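Local coordinates for hydrophilic protein, virA protein (Chromobacterium violaceum, PDB 3BO6) that probably acts as a phosphothreonine lyase effector of the SpvC type, eliminating phosphate from phosphothreonine in target proteins, at residues L35-Y40 and A99-L104; G42-G47 and M119-Q124. All blocks are in the same frame, centred on the assembly; numbering follows the deposited sequence. Where two conformers were deposited one is given.

Interaction 1: L35-Y40 and A99-L104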
loop_
_atom_site.group_PDB
_atom_site.type_symbol
_atom_site.label_atom_id
_atom_site.label_comp_id
_atom_site.label_asym_id
_atom_site.label_seq_id
_atom_site.Cartn_x
_atom_site.Cartn_y
_atom_site.Cartn_z
ATOM N N LEU A 35 14.500 -5.836 -11.833
ATOM C CA LEU A 35 15.455 -5.005 -12.562
ATOM C C LEU A 35 14.777 -4.431 -13.820
ATOM O O LEU A 35 13.853 -5.044 -14.355
ATOM C CB LEU A 35 16.657 -5.857 -12.970
ATOM C CG LEU A 35 16.418 -7.063 -13.898
ATOM C CD1 LEU A 35 15.256 -7.958 -13.436
ATOM C CD2 LEU A 35 16.219 -6.640 -15.355
ATOM N N ASP A 36 15.210 -3.264 -14.280
ATOM C CA ASP A 36 14.703 -2.720 -15.542
ATOM C C ASP A 36 13.333 -2.053 -15.414
ATOM O O ASP A 36 12.611 -1.894 -16.400
ATOM C CB ASP A 36 14.647 -3.806 -16.624
ATOM C CG ASP A 36 14.167 -3.272 -17.960
ATOM O OD1 ASP A 36 14.638 -2.191 -18.369
ATOM O OD2 ASP A 36 13.315 -3.928 -18.595
ATOM N N ALA A 37 12.980 -1.660 -14.201
ATOM C CA ALA A 37 11.723 -0.964 -13.959
ATOM C C ALA A 37 11.852 0.473 -14.460
ATOM O O ALA A 37 12.969 0.952 -14.661
ATOM C CB ALA A 37 11.397 -0.991 -12.469
ATOM N N PRO A 38 10.720 1.169 -14.665
ATOM C CA PRO A 38 10.807 2.581 -15.041
ATOM C C PRO A 38 11.438 3.384 -13.910
ATOM O O PRO A 38 11.422 2.928 -12.752
ATOM C CB PRO A 38 9.329 2.998 -15.195
ATOM C CG PRO A 38 8.574 1.738 -15.336
ATOM C CD PRO A 38 9.326 0.705 -14.571
ATOM N N ASP A 39 11.996 4.553 -14.212
ATOM C CA ASP A 39 12.277 5.483 -13.126
ATOM C C ASP A 39 11.095 6.435 -12.954
ATOM O O ASP A 39 10.098 6.336 -13.674
ATOM C CB ASP A 39 13.633 6.203 -13.284
ATOM C CG ASP A 39 13.678 7.158 -14.462
ATOM O OD1 ASP A 39 12.648 7.366 -15.128
ATOM O OD2 ASP A 39 14.779 7.692 -14.711
ATOM N N TYR A 40 11.196 7.340 -11.987
ATOM C CA TYR A 40 10.056 8.177 -11.640
ATOM C C TYR A 40 9.621 9.045 -12.827
ATOM O O TYR A 40 8.435 9.079 -13.192
ATOM C CB TYR A 40 10.396 9.054 -10.437
ATOM C CG TYR A 40 9.255 9.953 -10.015
ATOM C CD1 TYR A 40 8.158 9.446 -9.351
ATOM C CD2 TYR A 40 9.286 11.309 -10.290
ATOM C CE1 TYR A 40 7.119 10.274 -8.950
ATOM C CE2 TYR A 40 8.253 12.145 -9.899
ATOM C CZ TYR A 40 7.175 11.621 -9.236
ATOM O OH TYR A 40 6.130 12.448 -8.862
ATOM N N ALA A 99 14.145 3.749 -4.985
ATOM C CA ALA A 99 14.438 2.785 -3.921
ATOM C C ALA A 99 13.394 1.664 -3.840
ATOM O O ALA A 99 13.714 0.550 -3.452
ATOM C CB ALA A 99 14.559 3.487 -2.560
ATOM N N LEU A 100 12.148 1.976 -4.191
ATOM C CA LEU A 100 11.025 1.049 -4.053
ATOM C C LEU A 100 10.623 0.314 -5.322
ATOM O O LEU A 100 9.841 -0.625 -5.261
ATOM C CB LEU A 100 9.786 1.789 -3.525
ATOM C CG LEU A 100 9.911 2.374 -2.120
ATOM C CD1 LEU A 100 8.605 3.016 -1.681
ATOM C CD2 LEU A 100 10.340 1.287 -1.148
ATOM N N SER A 101 11.135 0.737 -6.473
ATOM C CA SER A 101 10.630 0.178 -7.722
ATOM C C SER A 101 10.929 -1.328 -7.843
ATOM O O SER A 101 10.133 -2.075 -8.426
ATOM C CB SER A 101 11.143 0.953 -8.940
ATOM O OG SER A 101 12.554 0.815 -9.013
ATOM N N GLY A 102 12.057 -1.780 -7.287
ATOM C CA GLY A 102 12.354 -3.210 -7.269
ATOM C C GLY A 102 11.231 -4.021 -6.644
ATOM O O GLY A 102 10.823 -5.066 -7.160
ATOM N N LEU A 103 10.733 -3.533 -5.514
ATOM C CA LEU A 103 9.646 -4.186 -4.787
ATOM C C LEU A 103 8.284 -3.950 -5.447
ATOM O O LEU A 103 7.489 -4.870 -5.588
ATOM C CB LEU A 103 9.610 -3.700 -3.327
ATOM C CG LEU A 103 10.644 -4.372 -2.408
ATOM C CD1 LEU A 103 10.884 -3.557 -1.135
ATOM C CD2 LEU A 103 10.224 -5.794 -2.087
ATOM N N LEU A 104 8.012 -2.717 -5.860
ATOM C CA LEU A 104 6.673 -2.410 -6.365
ATOM C C LEU A 104 6.372 -3.079 -7.705
ATOM O O LEU A 104 5.205 -3.287 -8.053
ATOM C CB LEU A 104 6.474 -0.895 -6.474
ATOM C CG LEU A 104 6.393 -0.145 -5.141
ATOM C CD1 LEU A 104 6.414 1.369 -5.366
ATOM C CD2 LEU A 104 5.125 -0.553 -4.395
HETATM O O HOH W 1 13.284 2.844 -10.744
#

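Interaction 2: G42-G47 and M119-Q124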
loop_
_atom_site.group_PDB
_atom_site.type_symbol
_atom_site.label_atom_id
_atom_site.label_comp_id
_atom_site.label_asym_id
_atom_site.label_seq_id
_atom_site.Cartn_x
_atom_site.Cartn_y
_atom_site.Cartn_z
ATOM N N GLY A 42 10.256 8.683 -15.962
ATOM C CA GLY A 42 9.768 7.841 -17.041
ATOM C C GLY A 42 8.337 7.390 -16.833
ATOM O O GLY A 42 7.520 7.376 -17.763
ATOM N N MET A 43 8.023 7.002 -15.606
ATOM C CA MET A 43 6.653 6.616 -15.347
ATOM C C MET A 43 5.675 7.760 -15.642
ATOM O O MET A 43 4.539 7.507 -16.071
ATOM C CB MET A 43 6.470 6.074 -13.937
ATOM C CG MET A 43 5.068 5.553 -13.727
ATOM S SD MET A 43 4.937 4.407 -12.361
ATOM C CE MET A 43 3.192 4.037 -12.462
ATOM N N ARG A 44 6.109 9.010 -15.498
ATOM C CA ARG A 44 5.273 10.149 -15.883
ATOM C C ARG A 44 4.913 10.126 -17.371
ATOM O O ARG A 44 3.874 10.668 -17.785
ATOM C CB ARG A 44 5.980 11.464 -15.549
ATOM C CG ARG A 44 6.304 11.659 -14.072
ATOM C CD ARG A 44 6.801 13.083 -13.808
ATOM N NE ARG A 44 5.719 14.050 -13.936
ATOM C CZ ARG A 44 5.633 14.977 -14.884
ATOM N NH1 ARG A 44 6.592 15.101 -15.793
ATOM N NH2 ARG A 44 4.587 15.796 -14.907
ATOM N N GLN A 45 5.768 9.508 -18.176
ATOM C CA GLN A 45 5.580 9.484 -19.621
ATOM C C GLN A 45 4.752 8.305 -20.102
ATOM O O GLN A 45 4.644 8.059 -21.306
ATOM C CB GLN A 45 6.935 9.498 -20.333
ATOM C CG GLN A 45 7.709 10.758 -20.067
ATOM C CD GLN A 45 6.933 11.987 -20.487
ATOM O OE1 GLN A 45 6.272 11.986 -21.533
ATOM N NE2 GLN A 45 7.009 13.045 -19.683
ATOM N N SER A 46 4.142 7.587 -19.167
ATOM C CA SER A 46 3.345 6.431 -19.545
ATOM C C SER A 46 2.175 6.871 -20.388
ATOM O O SER A 46 1.643 6.096 -21.181
ATOM C CB SER A 46 2.819 5.716 -18.311
ATOM O OG SER A 46 3.890 5.225 -17.537
ATOM N N GLY A 47 1.773 8.120 -20.184
ATOM C CA GLY A 47 0.586 8.664 -20.802
ATOM C C GLY A 47 -0.582 7.703 -20.781
ATOM O O GLY A 47 -1.011 7.198 -19.727
ATOM N N MET A 119 4.575 14.841 -8.701
ATOM C CA MET A 119 4.995 15.988 -7.909
ATOM C C MET A 119 5.059 17.282 -8.722
ATOM O O MET A 119 5.152 18.368 -8.155
ATOM C CB MET A 119 6.346 15.705 -7.242
ATOM C CG MET A 119 6.296 14.530 -6.244
ATOM S SD MET A 119 5.004 14.636 -4.971
ATOM C CE MET A 119 5.625 15.963 -3.964
ATOM N N GLU A 120 5.011 17.163 -10.043
ATOM C CA GLU A 120 4.961 18.347 -10.901
ATOM C C GLU A 120 3.556 18.938 -11.016
ATOM O O GLU A 120 3.393 20.103 -11.393
ATOM C CB GLU A 120 5.504 18.010 -12.290
ATOM C CG GLU A 120 6.933 17.522 -12.274
ATOM C CD GLU A 120 7.889 18.553 -11.708
ATOM O OE1 GLU A 120 8.811 18.157 -10.966
ATOM O OE2 GLU A 120 7.714 19.758 -12.003
ATOM N N ARG A 121 2.541 18.148 -10.697
ATOM C CA ARG A 121 1.156 18.598 -10.862
ATOM C C ARG A 121 0.448 18.828 -9.529
ATOM O O ARG A 121 -0.462 19.653 -9.435
ATOM C CB ARG A 121 0.360 17.566 -11.669
ATOM C CG ARG A 121 0.888 17.301 -13.071
ATOM C CD ARG A 121 0.681 18.489 -13.994
ATOM N NE ARG A 121 1.883 19.310 -14.122
ATOM C CZ ARG A 121 2.706 19.274 -15.168
ATOM N NH1 ARG A 121 3.775 20.059 -15.202
ATOM N NH2 ARG A 121 2.462 18.457 -16.183
ATOM N N VAL A 122 0.820 18.074 -8.501
ATOM C CA VAL A 122 0.119 18.148 -7.229
ATOM C C VAL A 122 0.231 19.539 -6.569
ATOM O O VAL A 122 1.215 20.282 -6.755
ATOM C CB VAL A 122 0.656 17.044 -6.275
ATOM C CG1 VAL A 122 2.053 17.420 -5.767
ATOM C CG2 VAL A 122 -0.312 16.804 -5.119
ATOM N N ASP A 123 -0.806 19.886 -5.809
ATOM C CA ASP A 123 -0.750 21.004 -4.871
ATOM C C ASP A 123 0.355 20.673 -3.861
ATOM O O ASP A 123 0.295 19.643 -3.197
ATOM C CB ASP A 123 -2.130 21.100 -4.207
ATOM C CG ASP A 123 -2.144 21.907 -2.910
ATOM O OD1 ASP A 123 -1.164 22.589 -2.554
ATOM O OD2 ASP A 123 -3.192 21.844 -2.229
ATOM N N GLN A 124 1.372 21.528 -3.750
ATOM C CA GLN A 124 2.542 21.180 -2.940
ATOM C C GLN A 124 2.258 21.076 -1.447
ATOM O O GLN A 124 3.091 20.561 -0.709
ATOM C CB GLN A 124 3.695 22.154 -3.177
ATOM C CG GLN A 124 4.265 22.121 -4.590
ATOM C CD GLN A 124 5.013 20.827 -4.914
ATOM O OE1 GLN A 124 5.995 20.482 -4.254
ATOM N NE2 GLN A 124 4.545 20.112 -5.928
#

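Interaction 1: L35-Y40 and A99-L104
A37 and S101 mark the closest approach of the two backbones, their CA atoms 6.4 Å apart, where the irregular 35-40 linker passes the last turn of helix 93-104. This is a loop-on-helix contact in the alpha/beta fold of the phosphothreonine lyase, whose sheet is antiparallel. The turn itself is kinked: the helical hydrogen bonding lapses at the amides of G102 and L103, and the regular pattern resumes with L104 N to L100 O (2.8 Å). G102 is also hydrogen-bonded through its backbone to A34, which ties the linker to the helix just before the region of contact begins.

The direct apolar touch is small. The methyl of A37 points at the helix and meets S101 CB at 4.0 Å, with S101 OG beside it at 4.1 Å from the same A37 CB. P38 adds its carbonyl, whose O comes within 4.3 Å of S101 CB, while the side chains of A37 and P38 also lean on F105, just beyond the helix. The other faces of the helix are engaged elsewhere: L100 and L103 pack on helix 149-168, and L104 lies on F134 and L136 of strand 134-137. On the linker, D39 occupies the N-cap of helix 40-44, and its OD1 accepts from the backbone N of G42.

The polar link across the contact is made by one water. With chi1 at 64°, S101 OG is tucked in over its own backbone, where a weak bond to Q98 O could only compete for the proton given to the water. S101 OG donates to the water at 2.8 Å, and the water donates in turn to P38 O at 2.7 Å.

Interaction 2: G42-G47 and M119-Q124
The guanidinium of R44 is the hub of this contact, with the aliphatic part of E120 over one of its faces and R121 at its edge. E120 CG lies 3.8 Å above the guanidinium plane, above the middle of the group, and E120 CB comes within 3.5 Å of R44 NH2. This is the close-packed part: methylenes laid on a flat cation, although the backbones stay well apart, 9.6 Å between the CA atoms of R44 and E120. The long arm of R44 covers that gap, bending at chi3 (71°) to present its flat end. R44 was modelled in two conformers, and this geometry belongs to one of them.

The solvent side is looser. The chain of E120 folds at chi2 and carries its carboxylate away, so that R44 NH2 and E120 OE2 remain 5.8 Å apart, too far for a salt bridge. R121 NH2 lies in the plane of the R44 guanidinium at its edge, 3.6 Å from R44 NH2, which in turn sits over a face of the R121 guanidinium, displaced to one side of it. The two planes are nearly perpendicular, 86° apart. Such an approach of two cations would probably be costly alone, but R44 NE forms a salt bridge to D118 OD1, which should offset part of the charge. That same D118 OD1 accepts from E120 N, fixing the start of the loop beside the arginine. R121 NE makes a weak bond to E120 O at 3.2 Å.

Beneath this surface cluster, the end of helix 40-44 rests on the sheet: M43 packs on strands 55-59, 65-70 and 113-117, R44 lies against M66, and, on the loop that follows strand 113-117, V122 touches T117.

In the fold
From the N terminus, the chain leaves helix 16-24, runs through the 35-40 linker into helix 40-44, and then builds its first sheet strands. Interaction 1 closes the 58 residues between its segments, where helix 93-104 meets the linker; interaction 2 closes a later span, after strand 113-117, against the end of helix 40-44. The segments alternate along the sequence, so the two closures cross. Their centres lie about 16 Å apart, and Y40 bridges them: its OH probably hydrogen-bonds M119 N, and it also pairs with T117 O. Together they join helix 93-104 to the 35-40 linker, and the end of helix 40-44 to the loop after strand 113-117.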